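Local coordinates for protein quinoline 2-oxidoreductase large subunit (Pseudomonas putida, PDB 1T3Q) that probably hydroxylates quinoline at carbon 2, as the molybdenum-bearing large subunit of a xanthine dehydrogenase family enzyme with a molybdopterin cytosine dinucleotide cofactor, at residues 196-204 and 251-262; 290-298 and 365-376. All coordinates share one frame; numbering follows the deposited sequence.

Contact 1: residues 196-204 and 251-262; sequences VSACPMETR and VGGGFGQKAHLH. With MCN (pterin cytosine dinucleotide), chain N; SMO (dioxosulfidomolybdenum(VI) ion), chain O.
Pro200 CA meets the edge of the Phe255 phenyl ring, 4.1 Å from CE2, while one face of the ring carries the pterin of the cofactor, with MCN C4' 3.4 Å from Phe255 CE1. The His262 imidazole is covered on both faces: the backbone O of His260 lies over one, and Arg204 CD sits over the other in a CH-pi contact, 3.7 Å from the ring centroid. A bend in the Arg204 chain at chi3 (-56°) turns the guanidinium plane steeply against that ring and leads NH1 to a salt bridge with Glu283. Phe255 belongs to the glycine-rich loop Gly252-Gly256 of the molybdopterin-binding domain, which grips the pterin by its carbonyl: the N-H groups of Gly254 and Phe255 both donate to MCN O4', the former at 2.6 Å. Glu202 OE1 accepts from Gly252 N at 2.7 Å, well above the carboxylate plane, and from Lys258 NZ at 2.8 Å, on the anti side and slightly beyond the other face. The Lys258 chain, extended beyond CG and crossing Glu202 at about a right angle, also delivers NZ to Glu202 O, from above its carbonyl plane, and to Gly253 O.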
loop_
_atom_site.group_PDB
_atom_site.type_symbol
_atom_site.label_atom_id
_atom_site.label_comp_id
_atom_site.label_asym_id
_atom_site.label_seq_id
_atom_site.Cartn_x
_atom_site.Cartn_y
_atom_site.Cartn_z
ATOM N N VAL B 196 8.064 -21.275 -29.311
ATOM C CA VAL B 196 7.230 -21.722 -28.207
ATOM C C VAL B 196 7.014 -20.494 -27.347
ATOM O O VAL B 196 7.699 -19.484 -27.520
ATOM C CB VAL B 196 7.898 -22.831 -27.344
ATOM C CG1 VAL B 196 8.144 -24.063 -28.183
ATOM C CG2 VAL B 196 9.192 -22.317 -26.718
ATOM N N SER B 197 6.047 -20.572 -26.440
ATOM C CA SER B 197 5.755 -19.481 -25.525
ATOM C C SER B 197 5.998 -19.995 -24.112
ATOM O O SER B 197 5.748 -21.168 -23.835
ATOM C CB SER B 197 4.287 -19.047 -25.650
ATOM O OG SER B 197 3.959 -18.115 -24.632
ATOM N N ALA B 198 6.489 -19.128 -23.231
ATOM C CA ALA B 198 6.721 -19.517 -21.840
ATOM C C ALA B 198 5.359 -19.927 -21.284
ATOM O O ALA B 198 5.255 -20.752 -20.371
ATOM C CB ALA B 198 7.285 -18.340 -21.049
ATOM N N CYS B 199 4.316 -19.324 -21.847
ATOM C CA CYS B 199 2.937 -19.606 -21.460
ATOM C C CYS B 199 2.712 -19.773 -19.949
ATOM O O CYS B 199 2.253 -20.821 -19.485
ATOM C CB CYS B 199 2.447 -20.856 -22.215
ATOM S SG CYS B 199 0.646 -21.102 -22.210
ATOM N N PRO B 200 3.051 -18.747 -19.154
ATOM C CA PRO B 200 2.840 -18.858 -17.707
ATOM C C PRO B 200 1.326 -18.817 -17.485
ATOM O O PRO B 200 0.615 -18.218 -18.285
ATOM C CB PRO B 200 3.542 -17.615 -17.166
ATOM C CG PRO B 200 3.331 -16.615 -18.274
ATOM C CD PRO B 200 3.636 -17.441 -19.504
ATOM N N MET B 201 0.820 -19.449 -16.425
ATOM C CA MET B 201 -0.629 -19.429 -16.204
ATOM C C MET B 201 -1.144 -18.011 -15.963
ATOM O O MET B 201 -2.287 -17.697 -16.302
ATOM C CB MET B 201 -1.028 -20.367 -15.056
ATOM C CG MET B 201 -0.996 -21.840 -15.454
ATOM S SD MET B 201 -2.058 -22.238 -16.892
ATOM C CE MET B 201 -0.867 -22.059 -18.243
ATOM N N GLU B 202 -0.313 -17.160 -15.367
ATOM C CA GLU B 202 -0.690 -15.762 -15.164
ATOM C C GLU B 202 -0.026 -14.989 -16.303
ATOM O O GLU B 202 1.184 -15.093 -16.500
ATOM C CB GLU B 202 -0.156 -15.211 -13.842
ATOM C CG GLU B 202 -0.371 -13.706 -13.709
ATOM C CD GLU B 202 0.534 -13.068 -12.677
ATOM O OE1 GLU B 202 1.763 -13.290 -12.741
ATOM O OE2 GLU B 202 0.024 -12.336 -11.808
ATOM N N THR B 203 -0.807 -14.220 -17.051
ATOM C CA THR B 203 -0.248 -13.451 -18.157
ATOM C C THR B 203 0.486 -12.234 -17.605
ATOM O O THR B 203 0.560 -12.039 -16.391
ATOM C CB THR B 203 -1.357 -12.964 -19.106
ATOM O OG1 THR B 203 -2.299 -12.178 -18.367
ATOM C CG2 THR B 203 -2.070 -14.149 -19.749
ATOM N N ARG B 204 1.018 -11.402 -18.495
ATOM C CA ARG B 204 1.729 -10.210 -18.054
ATOM C C ARG B 204 0.756 -9.136 -17.595
ATOM O O ARG B 204 -0.404 -9.103 -18.011
ATOM C CB ARG B 204 2.600 -9.654 -19.182
ATOM C CG ARG B 204 3.659 -10.627 -19.686
ATOM C CD ARG B 204 4.343 -10.056 -20.919
ATOM N NE ARG B 204 3.378 -9.734 -21.965
ATOM C CZ ARG B 204 3.660 -8.997 -23.034
ATOM N NH1 ARG B 204 2.720 -8.748 -23.939
ATOM N NH2 ARG B 204 4.880 -8.501 -23.196
ATOM N N VAL B 251 4.016 -13.359 -8.267
ATOM C CA VAL B 251 3.970 -13.560 -9.718
ATOM C C VAL B 251 3.623 -15.002 -10.074
ATOM O O VAL B 251 4.262 -15.942 -9.586
ATOM C CB VAL B 251 5.334 -13.176 -10.361
ATOM C CG1 VAL B 251 5.314 -13.454 -11.847
ATOM C CG2 VAL B 251 5.619 -11.706 -10.108
ATOM N N GLY B 252 2.615 -15.168 -10.932
ATOM C CA GLY B 252 2.168 -16.493 -11.337
ATOM C C GLY B 252 2.977 -17.148 -12.440
ATOM O O GLY B 252 2.436 -17.521 -13.486
ATOM N N GLY B 253 4.276 -17.307 -12.205
ATOM C CA GLY B 253 5.131 -17.922 -13.204
ATOM C C GLY B 253 5.752 -16.878 -14.112
ATOM O O GLY B 253 5.086 -15.920 -14.507
ATOM N N GLY B 254 7.029 -17.068 -14.431
ATOM C CA GLY B 254 7.742 -16.144 -15.302
ATOM C C GLY B 254 8.471 -16.906 -16.391
ATOM O O GLY B 254 8.222 -16.706 -17.582
ATOM N N PHE B 255 9.389 -17.777 -15.975
ATOM C CA PHE B 255 10.148 -18.614 -16.895
ATOM C C PHE B 255 10.932 -17.839 -17.954
ATOM O O PHE B 255 11.237 -18.379 -19.009
ATOM C CB PHE B 255 9.195 -19.596 -17.583
ATOM C CG PHE B 255 8.253 -20.283 -16.632
ATOM C CD1 PHE B 255 8.736 -21.188 -15.690
ATOM C CD2 PHE B 255 6.892 -19.990 -16.646
ATOM C CE1 PHE B 255 7.875 -21.791 -14.769
ATOM C CE2 PHE B 255 6.019 -20.589 -15.728
ATOM C CZ PHE B 255 6.514 -21.488 -14.791
ATOM N N GLY B 256 11.256 -16.585 -17.664
ATOM C CA GLY B 256 11.997 -15.776 -18.620
ATOM C C GLY B 256 11.141 -14.748 -19.342
ATOM O O GLY B 256 11.610 -13.649 -19.662
ATOM N N GLN B 257 9.881 -15.088 -19.598
ATOM C CA GLN B 257 8.990 -14.169 -20.309
ATOM C C GLN B 257 8.852 -12.850 -19.565
ATOM O O GLN B 257 8.753 -11.780 -20.176
ATOM C CB GLN B 257 7.606 -14.795 -20.498
ATOM C CG GLN B 257 6.707 -14.016 -21.458
ATOM C CD GLN B 257 5.283 -14.531 -21.479
ATOM O OE1 GLN B 257 4.468 -14.163 -20.635
ATOM N NE2 GLN B 257 4.981 -15.400 -22.438
ATOM N N LYS B 258 8.850 -12.929 -18.240
ATOM C CA LYS B 258 8.719 -11.747 -17.412
ATOM C C LYS B 258 10.081 -11.177 -17.021
ATOM O O LYS B 258 10.207 -10.416 -16.061
ATOM C CB LYS B 258 7.850 -12.079 -16.191
ATOM C CG LYS B 258 6.405 -12.341 -16.617
ATOM C CD LYS B 258 5.482 -12.770 -15.482
ATOM C CE LYS B 258 4.109 -13.127 -16.046
ATOM N NZ LYS B 258 3.252 -13.855 -15.060
ATOM N N ALA B 259 11.095 -11.552 -17.793
ATOM C CA ALA B 259 12.448 -11.063 -17.590
ATOM C C ALA B 259 12.800 -10.186 -18.792
ATOM O O ALA B 259 13.907 -10.253 -19.321
ATOM C CB ALA B 259 13.432 -12.221 -17.478
ATOM N N HIS B 260 11.831 -9.391 -19.231
ATOM C CA HIS B 260 12.026 -8.462 -20.345
ATOM C C HIS B 260 11.311 -7.173 -19.994
ATOM O O HIS B 260 10.433 -7.147 -19.125
ATOM C CB HIS B 260 11.398 -8.962 -21.651
ATOM C CG HIS B 260 11.922 -10.278 -22.130
ATOM N ND1 HIS B 260 11.309 -11.475 -21.826
ATOM C CD2 HIS B 260 12.987 -10.586 -22.909
ATOM C CE1 HIS B 260 11.972 -12.463 -22.400
ATOM N NE2 HIS B 260 12.993 -11.952 -23.063
ATOM N N LEU B 261 11.684 -6.099 -20.676
ATOM C CA LEU B 261 11.011 -4.831 -20.470
ATOM C C LEU B 261 9.912 -4.851 -21.522
ATOM O O LEU B 261 10.188 -5.056 -22.705
ATOM C CB LEU B 261 11.958 -3.656 -20.726
ATOM C CG LEU B 261 11.293 -2.294 -20.517
ATOM C CD1 LEU B 261 10.950 -2.111 -19.045
ATOM C CD2 LEU B 261 12.227 -1.184 -20.980
ATOM N N HIS B 262 8.666 -4.660 -21.110
ATOM C CA HIS B 262 7.566 -4.683 -22.071
ATOM C C HIS B 262 7.110 -3.277 -22.425
ATOM O O HIS B 262 7.093 -2.388 -21.578
ATOM C CB HIS B 262 6.360 -5.441 -21.505
ATOM C CG HIS B 262 6.724 -6.691 -20.771
ATOM N ND1 HIS B 262 7.364 -7.750 -21.376
ATOM C CD2 HIS B 262 6.566 -7.036 -19.471
ATOM C CE1 HIS B 262 7.588 -8.694 -20.478
ATOM N NE2 HIS B 262 7.114 -8.286 -19.315
HETATM N N1 MCN N . 17.721 -23.916 -5.205
HETATM C C2 MCN N . 18.156 -24.577 -4.010
HETATM N N3 MCN N . 19.491 -24.950 -4.048
HETATM C C4 MCN N . 20.381 -24.751 -5.099
HETATM C C5 MCN N . 19.875 -24.080 -6.302
HETATM C C6 MCN N . 18.565 -23.666 -6.350
HETATM O O2 MCN N . 17.389 -24.789 -3.098
HETATM N N4 MCN N . 21.634 -25.144 -5.021
HETATM C "C1'" MCN N . 16.221 -23.438 -5.186
HETATM C C2D MCN N . 16.099 -21.892 -4.805
HETATM O "O2'" MCN N . 14.866 -21.662 -4.035
HETATM C "C3'" MCN N . 16.146 -21.201 -6.152
HETATM C C4D MCN N . 15.391 -22.119 -7.082
HETATM O O4D MCN N . 15.562 -23.500 -6.483
HETATM O "O3'" MCN N . 15.506 -19.880 -6.055
HETATM C "C5'" MCN N . 15.752 -21.996 -8.590
HETATM O "O5'" MCN N . 17.152 -22.105 -8.652
HETATM P PA MCN N . 18.112 -21.041 -9.314
HETATM O O1A MCN N . 18.857 -20.397 -8.186
HETATM O O2A MCN N . 18.833 -21.819 -10.403
HETATM O O3A MCN N . 17.350 -19.911 -10.204
HETATM P PB MCN N . 16.499 -18.626 -9.769
HETATM O O1B MCN N . 17.216 -17.430 -10.305
HETATM O O2B MCN N . 16.187 -18.648 -8.301
HETATM O O3B MCN N . 15.104 -18.831 -10.534
HETATM C C10 MCN N . 14.964 -18.474 -11.886
HETATM C "C9'" MCN N . 14.944 -19.759 -12.646
HETATM C "C8'" MCN N . 14.705 -19.343 -14.116
HETATM S "S8'" MCN N . 15.987 -18.330 -14.840
HETATM C "C7'" MCN N . 13.663 -19.693 -14.874
HETATM S "S7'" MCN N . 13.396 -19.186 -16.565
HETATM C "C6'" MCN N . 12.538 -20.559 -14.213
HETATM C C7 MCN N . 13.091 -21.381 -13.079
HETATM O "O9'" MCN N . 13.780 -20.567 -12.143
HETATM N "N5'" MCN N . 11.408 -19.586 -13.908
HETATM C C4A MCN N . 10.516 -20.225 -12.958
HETATM N "N8'" MCN N . 11.981 -22.085 -12.352
HETATM C C4B MCN N . 10.724 -21.420 -12.246
HETATM N "N1'" MCN N . 9.823 -22.009 -11.323
HETATM C "C2'" MCN N . 8.668 -21.327 -11.143
HETATM N "N2'" MCN N . 7.769 -21.854 -10.283
HETATM N "N3'" MCN N . 8.387 -20.131 -11.774
HETATM C "C4'" MCN N . 9.260 -19.464 -12.712
HETATM O "O4'" MCN N . 8.940 -18.418 -13.221
HETATM S S SMO O . 14.793 -17.760 -19.100
HETATM MO MO SMO O . 15.196 -17.592 -17.010
HETATM O OM2 SMO O . 16.771 -17.317 -17.694
HETATM O OM1 SMO O . 14.461 -16.108 -16.656
HETATM O O HOH W 1 2.583 -20.263 -14.356
#

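Contact 2: residues 290-298 and 365-376; sequences LGATHAKQQ and CPIGAYRGVGFT. With MCN (pterin cytosine dinucleotide), chain N; SMO (dioxosulfidomolybdenum(VI) ion), chain O.
Lys296 NZ is gripped by four oxygens of the 365-376 segment: Val373 O at 2.8 Å, met in the carbonyl plane on a lone pair, Arg371 O at 2.9 Å, reached from above its carbonyl plane, Thr376 OG1, which also bonds Met746 O, and, weakly, Tyr370 O. These acceptors probably stabilise the buried ammonium. With chi2 at -68° the lysine chain bends early and then runs straight, crossing the Tyr370 side chain so that CE lies 3.6 Å from Tyr370 CD2. Ala295 CB packs closely on Tyr370 CB at 3.4 Å. Toward the other end, His294 and Ile367 form a single beta bridge, in which Gly368 N donates to His294 O at 2.7 Å and His294 N returns a weak bond to Pro366 O. Cys365 SG lies over one face of the His294 ring, 3.3 Å from its centroid. Tyr370 and Arg371, whose carbonyls face the lysine, line the molybdenum pocket: Arg371 N approaches the sulfido ligand, SMO S, at 3.1 Å, and one face of the Arg371 guanidinium covers MCN N8', while its NH1 bonds Gln685. The contact joins the chain linking helix 285-291 and strand 298-306 to the loop that leads into helix 375-393, with helices 672-692 and 744-761 alongside.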
loop_
_atom_site.group_PDB
_atom_site.type_symbol
_atom_site.label_atom_id
_atom_site.label_comp_id
_atom_site.label_asym_id
_atom_site.label_seq_id
_atom_site.Cartn_x
_atom_site.Cartn_y
_atom_site.Cartn_z
ATOM N N LEU B 290 0.319 -13.128 -28.832
ATOM C CA LEU B 290 0.568 -12.104 -29.847
ATOM C C LEU B 290 1.679 -11.096 -29.587
ATOM O O LEU B 290 2.514 -10.848 -30.462
ATOM C CB LEU B 290 -0.714 -11.308 -30.111
ATOM C CG LEU B 290 -1.811 -11.921 -30.975
ATOM C CD1 LEU B 290 -3.093 -11.115 -30.810
ATOM C CD2 LEU B 290 -1.363 -11.949 -32.429
ATOM N N GLY B 291 1.682 -10.507 -28.394
ATOM C CA GLY B 291 2.651 -9.469 -28.098
ATOM C C GLY B 291 3.695 -9.604 -27.011
ATOM O O GLY B 291 4.274 -8.597 -26.610
ATOM N N ALA B 292 3.934 -10.809 -26.507
ATOM C CA ALA B 292 4.968 -10.977 -25.497
ATOM C C ALA B 292 6.191 -11.328 -26.339
ATOM O O ALA B 292 6.523 -10.607 -27.280
ATOM C CB ALA B 292 4.614 -12.112 -24.548
ATOM N N THR B 293 6.860 -12.420 -26.011
ATOM C CA THR B 293 8.007 -12.865 -26.795
ATOM C C THR B 293 7.805 -14.356 -27.020
ATOM O O THR B 293 7.009 -14.986 -26.320
ATOM C CB THR B 293 9.349 -12.669 -26.044
ATOM O OG1 THR B 293 9.253 -13.242 -24.732
ATOM C CG2 THR B 293 9.698 -11.193 -25.925
ATOM N N HIS B 294 8.484 -14.907 -28.021
ATOM C CA HIS B 294 8.427 -16.338 -28.285
ATOM C C HIS B 294 9.875 -16.733 -28.102
ATOM O O HIS B 294 10.740 -15.866 -27.970
ATOM C CB HIS B 294 7.998 -16.666 -29.723
ATOM C CG HIS B 294 6.624 -16.189 -30.077
ATOM N ND1 HIS B 294 5.557 -16.263 -29.205
ATOM C CD2 HIS B 294 6.140 -15.643 -31.217
ATOM C CE1 HIS B 294 4.476 -15.778 -29.792
ATOM N NE2 HIS B 294 4.803 -15.395 -31.013
ATOM N N ALA B 295 10.157 -18.025 -28.106
ATOM C CA ALA B 295 11.528 -18.459 -27.918
ATOM C C ALA B 295 11.815 -19.792 -28.566
ATOM O O ALA B 295 10.914 -20.445 -29.094
ATOM C CB ALA B 295 11.832 -18.543 -26.426
ATOM N N LYS B 296 13.095 -20.165 -28.526
ATOM C CA LYS B 296 13.600 -21.438 -29.023
ATOM C C LYS B 296 13.677 -21.665 -30.521
ATOM O O LYS B 296 14.103 -22.737 -30.954
ATOM C CB LYS B 296 12.793 -22.584 -28.403
ATOM C CG LYS B 296 12.646 -22.494 -26.890
ATOM C CD LYS B 296 13.981 -22.704 -26.175
ATOM C CE LYS B 296 13.823 -22.534 -24.663
ATOM N NZ LYS B 296 15.072 -22.861 -23.912
ATOM N N GLN B 297 13.296 -20.685 -31.331
ATOM C CA GLN B 297 13.333 -20.932 -32.763
ATOM C C GLN B 297 14.675 -20.734 -33.447
ATOM O O GLN B 297 14.986 -19.654 -33.939
ATOM C CB GLN B 297 12.265 -20.116 -33.505
ATOM C CG GLN B 297 12.189 -20.500 -34.986
ATOM C CD GLN B 297 10.996 -19.915 -35.719
ATOM O OE1 GLN B 297 10.568 -18.793 -35.453
ATOM N NE2 GLN B 297 10.467 -20.674 -36.673
ATOM N N GLN B 298 15.477 -21.786 -33.457
ATOM C CA GLN B 298 16.749 -21.729 -34.151
ATOM C C GLN B 298 16.941 -22.998 -34.962
ATOM O O GLN B 298 16.331 -24.035 -34.688
ATOM C CB GLN B 298 17.936 -21.480 -33.195
ATOM C CG GLN B 298 18.022 -22.306 -31.933
ATOM C CD GLN B 298 19.357 -22.109 -31.192
ATOM O OE1 GLN B 298 20.417 -22.491 -31.692
ATOM N NE2 GLN B 298 19.302 -21.511 -30.003
ATOM N N CYS B 365 6.803 -11.379 -33.653
ATOM C CA CYS B 365 7.117 -10.708 -32.409
ATOM C C CYS B 365 8.561 -11.079 -32.072
ATOM O O CYS B 365 9.059 -12.137 -32.473
ATOM C CB CYS B 365 6.166 -11.134 -31.291
ATOM S SG CYS B 365 6.538 -12.728 -30.614
ATOM N N PRO B 366 9.264 -10.195 -31.363
ATOM C CA PRO B 366 10.652 -10.496 -31.014
ATOM C C PRO B 366 10.862 -11.797 -30.257
ATOM O O PRO B 366 10.043 -12.197 -29.425
ATOM C CB PRO B 366 11.097 -9.266 -30.211
ATOM C CG PRO B 366 9.822 -8.568 -29.839
ATOM C CD PRO B 366 8.905 -8.822 -30.981
ATOM N N ILE B 367 11.959 -12.466 -30.583
ATOM C CA ILE B 367 12.316 -13.700 -29.909
ATOM C C ILE B 367 12.793 -13.227 -28.542
ATOM O O ILE B 367 13.291 -12.112 -28.408
ATOM C CB ILE B 367 13.452 -14.435 -30.663
ATOM C CG1 ILE B 367 13.408 -15.928 -30.337
ATOM C CG2 ILE B 367 14.806 -13.842 -30.303
ATOM C CD1 ILE B 367 12.196 -16.641 -30.918
ATOM N N GLY B 368 12.628 -14.058 -27.521
ATOM C CA GLY B 368 13.039 -13.654 -26.194
ATOM C C GLY B 368 13.465 -14.830 -25.341
ATOM O O GLY B 368 13.462 -15.974 -25.796
ATOM N N ALA B 369 13.811 -14.538 -24.094
ATOM C CA ALA B 369 14.271 -15.546 -23.153
ATOM C C ALA B 369 13.167 -16.435 -22.602
ATOM O O ALA B 369 12.102 -15.962 -22.225
ATOM C CB ALA B 369 14.993 -14.870 -21.996
ATOM N N TYR B 370 13.446 -17.732 -22.577
ATOM C CA TYR B 370 12.539 -18.721 -22.019
ATOM C C TYR B 370 13.436 -19.819 -21.455
ATOM O O TYR B 370 14.355 -20.289 -22.127
ATOM C CB TYR B 370 11.581 -19.283 -23.077
ATOM C CG TYR B 370 10.748 -20.468 -22.607
ATOM C CD1 TYR B 370 10.140 -20.474 -21.348
ATOM C CD2 TYR B 370 10.551 -21.571 -23.437
ATOM C CE1 TYR B 370 9.359 -21.554 -20.929
ATOM C CE2 TYR B 370 9.767 -22.654 -23.032
ATOM C CZ TYR B 370 9.176 -22.639 -21.777
ATOM O OH TYR B 370 8.408 -23.712 -21.373
ATOM N N ARG B 371 13.182 -20.167 -20.197
ATOM C CA ARG B 371 13.905 -21.197 -19.462
ATOM C C ARG B 371 14.859 -22.042 -20.305
ATOM O O ARG B 371 14.427 -22.860 -21.127
ATOM C CB ARG B 371 12.886 -22.108 -18.769
ATOM C CG ARG B 371 13.426 -22.897 -17.599
ATOM C CD ARG B 371 12.283 -23.601 -16.892
ATOM N NE ARG B 371 12.684 -24.121 -15.592
ATOM C CZ ARG B 371 11.826 -24.534 -14.664
ATOM N NH1 ARG B 371 10.522 -24.486 -14.900
ATOM N NH2 ARG B 371 12.276 -24.975 -13.494
ATOM N N GLY B 372 16.155 -21.843 -20.092
ATOM C CA GLY B 372 17.159 -22.596 -20.824
ATOM C C GLY B 372 17.687 -21.840 -22.029
ATOM O O GLY B 372 18.738 -22.179 -22.579
ATOM N N VAL B 373 16.948 -20.809 -22.422
ATOM C CA VAL B 373 17.282 -19.965 -23.568
ATOM C C VAL B 373 17.854 -20.708 -24.775
ATOM O O VAL B 373 17.352 -21.768 -25.150
ATOM C CB VAL B 373 18.228 -18.797 -23.151
ATOM C CG1 VAL B 373 17.504 -17.884 -22.168
ATOM C CG2 VAL B 373 19.512 -19.327 -22.518
ATOM N N GLY B 374 18.899 -20.153 -25.385
ATOM C CA GLY B 374 19.487 -20.776 -26.556
ATOM C C GLY B 374 20.271 -22.057 -26.343
ATOM O O GLY B 374 20.640 -22.721 -27.317
ATOM N N PHE B 375 20.512 -22.424 -25.089
ATOM C CA PHE B 375 21.276 -23.638 -24.795
ATOM C C PHE B 375 20.533 -24.901 -25.232
ATOM O O PHE B 375 21.144 -25.890 -25.634
ATOM C CB PHE B 375 21.571 -23.733 -23.291
ATOM C CG PHE B 375 22.168 -22.483 -22.697
ATOM C CD1 PHE B 375 23.175 -21.784 -23.362
ATOM C CD2 PHE B 375 21.750 -22.028 -21.450
ATOM C CE1 PHE B 375 23.752 -20.657 -22.794
ATOM C CE2 PHE B 375 22.321 -20.898 -20.869
ATOM C CZ PHE B 375 23.329 -20.209 -21.544
ATOM N N THR B 376 19.207 -24.860 -25.165
ATOM C CA THR B 376 18.393 -26.022 -25.510
ATOM C C THR B 376 18.540 -26.610 -26.913
ATOM O O THR B 376 18.719 -27.818 -27.059
ATOM C CB THR B 376 16.892 -25.732 -25.261
ATOM O OG1 THR B 376 16.711 -25.266 -23.916
ATOM C CG2 THR B 376 16.067 -26.997 -25.461
HETATM N N1 MCN N . 17.721 -23.916 -5.205
HETATM C C2 MCN N . 18.156 -24.577 -4.010
HETATM N N3 MCN N . 19.491 -24.950 -4.048
HETATM C C4 MCN N . 20.381 -24.751 -5.099
HETATM C C5 MCN N . 19.875 -24.080 -6.302
HETATM C C6 MCN N . 18.565 -23.666 -6.350
HETATM O O2 MCN N . 17.389 -24.789 -3.098
HETATM N N4 MCN N . 21.634 -25.144 -5.021
HETATM C "C1'" MCN N . 16.221 -23.438 -5.186
HETATM C C2D MCN N . 16.099 -21.892 -4.805
HETATM O "O2'" MCN N . 14.866 -21.662 -4.035
HETATM C "C3'" MCN N . 16.146 -21.201 -6.152
HETATM C C4D MCN N . 15.391 -22.119 -7.082
HETATM O O4D MCN N . 15.562 -23.500 -6.483
HETATM O "O3'" MCN N . 15.506 -19.880 -6.055
HETATM C "C5'" MCN N . 15.752 -21.996 -8.590
HETATM O "O5'" MCN N . 17.152 -22.105 -8.652
HETATM P PA MCN N . 18.112 -21.041 -9.314
HETATM O O1A MCN N . 18.857 -20.397 -8.186
HETATM O O2A MCN N . 18.833 -21.819 -10.403
HETATM O O3A MCN N . 17.350 -19.911 -10.204
HETATM P PB MCN N . 16.499 -18.626 -9.769
HETATM O O1B MCN N . 17.216 -17.430 -10.305
HETATM O O2B MCN N . 16.187 -18.648 -8.301
HETATM O O3B MCN N . 15.104 -18.831 -10.534
HETATM C C10 MCN N . 14.964 -18.474 -11.886
HETATM C "C9'" MCN N . 14.944 -19.759 -12.646
HETATM C "C8'" MCN N . 14.705 -19.343 -14.116
HETATM S "S8'" MCN N . 15.987 -18.330 -14.840
HETATM C "C7'" MCN N . 13.663 -19.693 -14.874
HETATM S "S7'" MCN N . 13.396 -19.186 -16.565
HETATM C "C6'" MCN N . 12.538 -20.559 -14.213
HETATM C C7 MCN N . 13.091 -21.381 -13.079
HETATM O "O9'" MCN N . 13.780 -20.567 -12.143
HETATM N "N5'" MCN N . 11.408 -19.586 -13.908
HETATM C C4A MCN N . 10.516 -20.225 -12.958
HETATM N "N8'" MCN N . 11.981 -22.085 -12.352
HETATM C C4B MCN N . 10.724 -21.420 -12.246
HETATM N "N1'" MCN N . 9.823 -22.009 -11.323
HETATM C "C2'" MCN N . 8.668 -21.327 -11.143
HETATM N "N2'" MCN N . 7.769 -21.854 -10.283
HETATM N "N3'" MCN N . 8.387 -20.131 -11.774
HETATM C "C4'" MCN N . 9.260 -19.464 -12.712
HETATM O "O4'" MCN N . 8.940 -18.418 -13.221
HETATM S S SMO O . 14.793 -17.760 -19.100
HETATM MO MO SMO O . 15.196 -17.592 -17.010
HETATM O OM2 SMO O . 16.771 -17.317 -17.694
HETATM O OM1 SMO O . 14.461 -16.108 -16.656
HETATM O O HOH W 2 9.694 -15.553 -23.525
#

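How the contacts relate
Both contacts are buried in the core of the molybdopterin-binding domain, about 11 Å apart between centres, and both reach the pterin and the molybdenum centre. Contact 1 holds two loops together through a salt bridge and ring packing, and meets the pterin with backbone N-H groups; contact 2 pairs loops flanked by helices through a lysine bound to neutral oxygens and a short beta bridge, and meets the cofactor with an arginine. They touch directly: Phe255 O lies 2.9 Å from Arg371 N, and His260 NE2 lies 2.9 Å from Ala369 N, both probable hydrogen bonds. Contact 1 borders the small subunit more widely, contact 2 only through Tyr370, and Met201 of contact 1 touches the iron-sulfur cluster.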